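Local coordinates for protein acetylornithine aminotransferase (Aquifex aeolicus, PDB 2EH6) that catalyses the pyridoxal-phosphate-dependent transfer of an amino group from N(2)-acetyl-L-ornithine to 2-oxoglutarate, a step of arginine biosynthesis, at residues 198-201 with 202-206. Numbering follows the deposited sequence.
Sequences LQEI and CKEKD
Glu200 and Glu204, one helical turn apart on the outer face of helix 192-205, cross at a slant, a carboxylate oxygen of Glu204 coming up to the methylene chain of Glu200. Atom OE2 of Glu204 is modelled 2.9 Å from CG of Glu200, too short to be trusted as a real contact between two exposed side chains, and the two carboxylates are turned almost perpendicular, their planes 83° apart. The like charges therefore lie close together, which probably disfavours full ionisation of both. Glu200 sends CG anti to its backbone N (chi1 176°), whereas Glu204 sets CG anti to the carbonyl carbon (chi1 -71°), which leans it back over the preceding turn, with CG 3.6 Å from Glu200 O.

The next pair round the helix is apolar: branch CG2 of Ile201 meets the CG methylene of Lys205 at 3.9 Å, both side chains packing against Leu169. In the backbone of the same pair, Lys205 N donates to Ile201 O at 2.7 Å, the shortest of four successive i to i+4 bonds. On the inner face, Cys202 SG lies 3.4 Å from Leu198 O, and the side chains of Leu198 and Cys202 both touch Ile176 of strand 173-178; Cys202 also reaches Leu209 of strand 208-212. Gln199 OE1 accepts a hydrogen bond from Lys233 N.

Asp206 is the first residue to leave helical geometry, with positive phi, shortly before strand 208-212. These are the amphipathic C-terminal two turns of a helix linking parallel strands 173-178 and 208-212, a beta-alpha-beta crossover in the large domain of a fold-type I aminotransferase.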
ATOM      1  N   LEU A 198     -20.870 -18.922 -13.356  1.00 40.75           N
ATOM      2  CA  LEU A 198     -20.367 -17.553 -13.307  1.00 39.79           C
ATOM      3  C   LEU A 198     -19.382 -17.350 -14.449  1.00 39.90           C
ATOM      4  O   LEU A 198     -19.383 -16.310 -15.106  1.00 39.68           O
ATOM      5  CB  LEU A 198     -19.683 -17.279 -11.961  1.00 39.94           C
ATOM      6  CG  LEU A 198     -19.358 -15.816 -11.634  1.00 38.92           C
ATOM      7  CD1 LEU A 198     -20.640 -14.999 -11.618  1.00 37.74           C
ATOM      8  CD2 LEU A 198     -18.666 -15.727 -10.275  1.00 35.71           C
ATOM      9  N   GLN A 199     -18.542 -18.349 -14.689  1.00 41.08           N
ATOM     10  CA  GLN A 199     -17.570 -18.269 -15.771  1.00 43.73           C
ATOM     11  C   GLN A 199     -18.344 -18.166 -17.085  1.00 45.79           C
ATOM     12  O   GLN A 199     -17.988 -17.388 -17.973  1.00 45.76           O
ATOM     13  CB  GLN A 199     -16.684 -19.518 -15.780  1.00 44.90           C
ATOM     14  CG  GLN A 199     -15.660 -19.552 -16.905  1.00 46.99           C
ATOM     15  CD  GLN A 199     -14.573 -18.508 -16.740  1.00 48.94           C
ATOM     16  OE1 GLN A 199     -13.676 -18.655 -15.908  1.00 49.75           O
ATOM     17  NE2 GLN A 199     -14.652 -17.441 -17.527  1.00 49.82           N
ATOM     18  N   GLU A 200     -19.412 -18.956 -17.186  1.00 46.89           N
ATOM     19  CA  GLU A 200     -20.269 -18.985 -18.372  1.00 48.75           C
ATOM     20  C   GLU A 200     -20.874 -17.613 -18.631  1.00 47.88           C
ATOM     21  O   GLU A 200     -20.823 -17.098 -19.747  1.00 47.75           O
ATOM     22  CB  GLU A 200     -21.396 -20.002 -18.177  1.00 51.32           C
ATOM     23  CG  GLU A 200     -22.403 -20.047 -19.312  1.00 55.53           C
ATOM     24  CD  GLU A 200     -23.648 -20.838 -18.954  1.00 57.96           C
ATOM     25  OE1 GLU A 200     -24.370 -20.420 -18.021  1.00 58.51           O
ATOM     26  OE2 GLU A 200     -23.903 -21.876 -19.603  1.00 60.39           O
ATOM     27  N   ILE A 201     -21.454 -17.033 -17.586  1.00 48.43           N
ATOM     28  CA  ILE A 201     -22.073 -15.721 -17.674  1.00 49.51           C
ATOM     29  C   ILE A 201     -21.104 -14.682 -18.217  1.00 50.08           C
ATOM     30  O   ILE A 201     -21.450 -13.898 -19.100  1.00 50.06           O
ATOM     31  CB  ILE A 201     -22.566 -15.255 -16.293  1.00 51.08           C
ATOM     32  CG1 ILE A 201     -23.699 -16.165 -15.817  1.00 52.39           C
ATOM     33  CG2 ILE A 201     -23.026 -13.808 -16.363  1.00 52.11           C
ATOM     34  CD1 ILE A 201     -24.252 -15.787 -14.457  1.00 54.07           C
ATOM     35  N   CYS A 202     -19.885 -14.675 -17.686  1.00 49.28           N
ATOM     36  CA  CYS A 202     -18.885 -13.714 -18.131  1.00 48.86           C
ATOM     37  C   CYS A 202     -18.573 -13.833 -19.616  1.00 49.27           C
ATOM     38  O   CYS A 202     -18.502 -12.826 -20.317  1.00 49.54           O
ATOM     39  CB  CYS A 202     -17.606 -13.862 -17.305  1.00 47.62           C
ATOM     40  SG  CYS A 202     -17.823 -13.310 -15.596  1.00 43.33           S
ATOM     41  N   LYS A 203     -18.393 -15.057 -20.098  1.00 50.44           N
ATOM     42  CA  LYS A 203     -18.096 -15.268 -21.512  1.00 53.13           C
ATOM     43  C   LYS A 203     -19.257 -14.865 -22.419  1.00 53.81           C
ATOM     44  O   LYS A 203     -19.048 -14.266 -23.470  1.00 54.92           O
ATOM     45  CB  LYS A 203     -17.739 -16.734 -21.775  1.00 55.31           C
ATOM     46  CG  LYS A 203     -17.609 -17.082 -23.260  1.00 56.86           C
ATOM     47  CD  LYS A 203     -17.208 -18.538 -23.473  1.00 58.90           C
ATOM     48  CE  LYS A 203     -15.702 -18.741 -23.354  1.00 59.78           C
ATOM     49  NZ  LYS A 203     -14.954 -18.070 -24.458  1.00 61.11           N
ATOM     50  N   GLU A 204     -20.479 -15.188 -22.007  1.00 54.79           N
ATOM     51  CA  GLU A 204     -21.676 -14.907 -22.808  1.00 55.56           C
ATOM     52  C   GLU A 204     -22.176 -13.453 -22.699  1.00 54.65           C
ATOM     53  O   GLU A 204     -22.626 -12.850 -23.662  1.00 55.28           O
ATOM     54  CB  GLU A 204     -22.771 -15.896 -22.411  1.00 57.74           C
ATOM     55  CG  GLU A 204     -22.462 -17.312 -22.895  1.00 61.99           C
ATOM     56  CD  GLU A 204     -23.643 -18.217 -22.616  1.00 64.33           C
ATOM     57  OE1 GLU A 204     -24.726 -17.943 -23.116  1.00 65.94           O
ATOM     58  OE2 GLU A 204     -23.464 -19.210 -21.908  1.00 66.19           O
ATOM     59  N   LYS A 205     -22.129 -12.896 -21.470  1.00 52.60           N
ATOM     60  CA  LYS A 205     -22.553 -11.497 -21.299  1.00 49.64           C
ATOM     61  C   LYS A 205     -21.438 -10.507 -21.666  1.00 48.07           C
ATOM     62  O   LYS A 205     -21.620  -9.293 -21.687  1.00 46.22           O
ATOM     63  CB  LYS A 205     -22.969 -11.285 -19.835  1.00 51.92           C
ATOM     64  CG  LYS A 205     -24.349 -11.864 -19.524  1.00 53.52           C
ATOM     65  CD  LYS A 205     -25.456 -11.205 -20.348  1.00 55.23           C
ATOM     66  CE  LYS A 205     -26.853 -11.668 -19.920  1.00 55.02           C
ATOM     67  NZ  LYS A 205     -26.954 -13.122 -20.045  1.00 55.12           N
ATOM     68  N   ASP A 206     -20.240 -11.070 -21.925  1.00 46.27           N
ATOM     69  CA  ASP A 206     -19.061 -10.245 -22.225  1.00 46.61           C
ATOM     70  C   ASP A 206     -18.675  -9.333 -21.051  1.00 45.85           C
ATOM     71  O   ASP A 206     -18.547  -8.119 -21.164  1.00 44.91           O
ATOM     72  CB  ASP A 206     -19.321  -9.417 -23.487  1.00 48.19           C
ATOM     73  CG  ASP A 206     -17.991  -9.054 -24.147  1.00 50.85           C
ATOM     74  OD1 ASP A 206     -17.159  -9.952 -24.296  1.00 53.27           O
ATOM     75  OD2 ASP A 206     -17.812  -7.897 -24.524  1.00 53.17           O
TER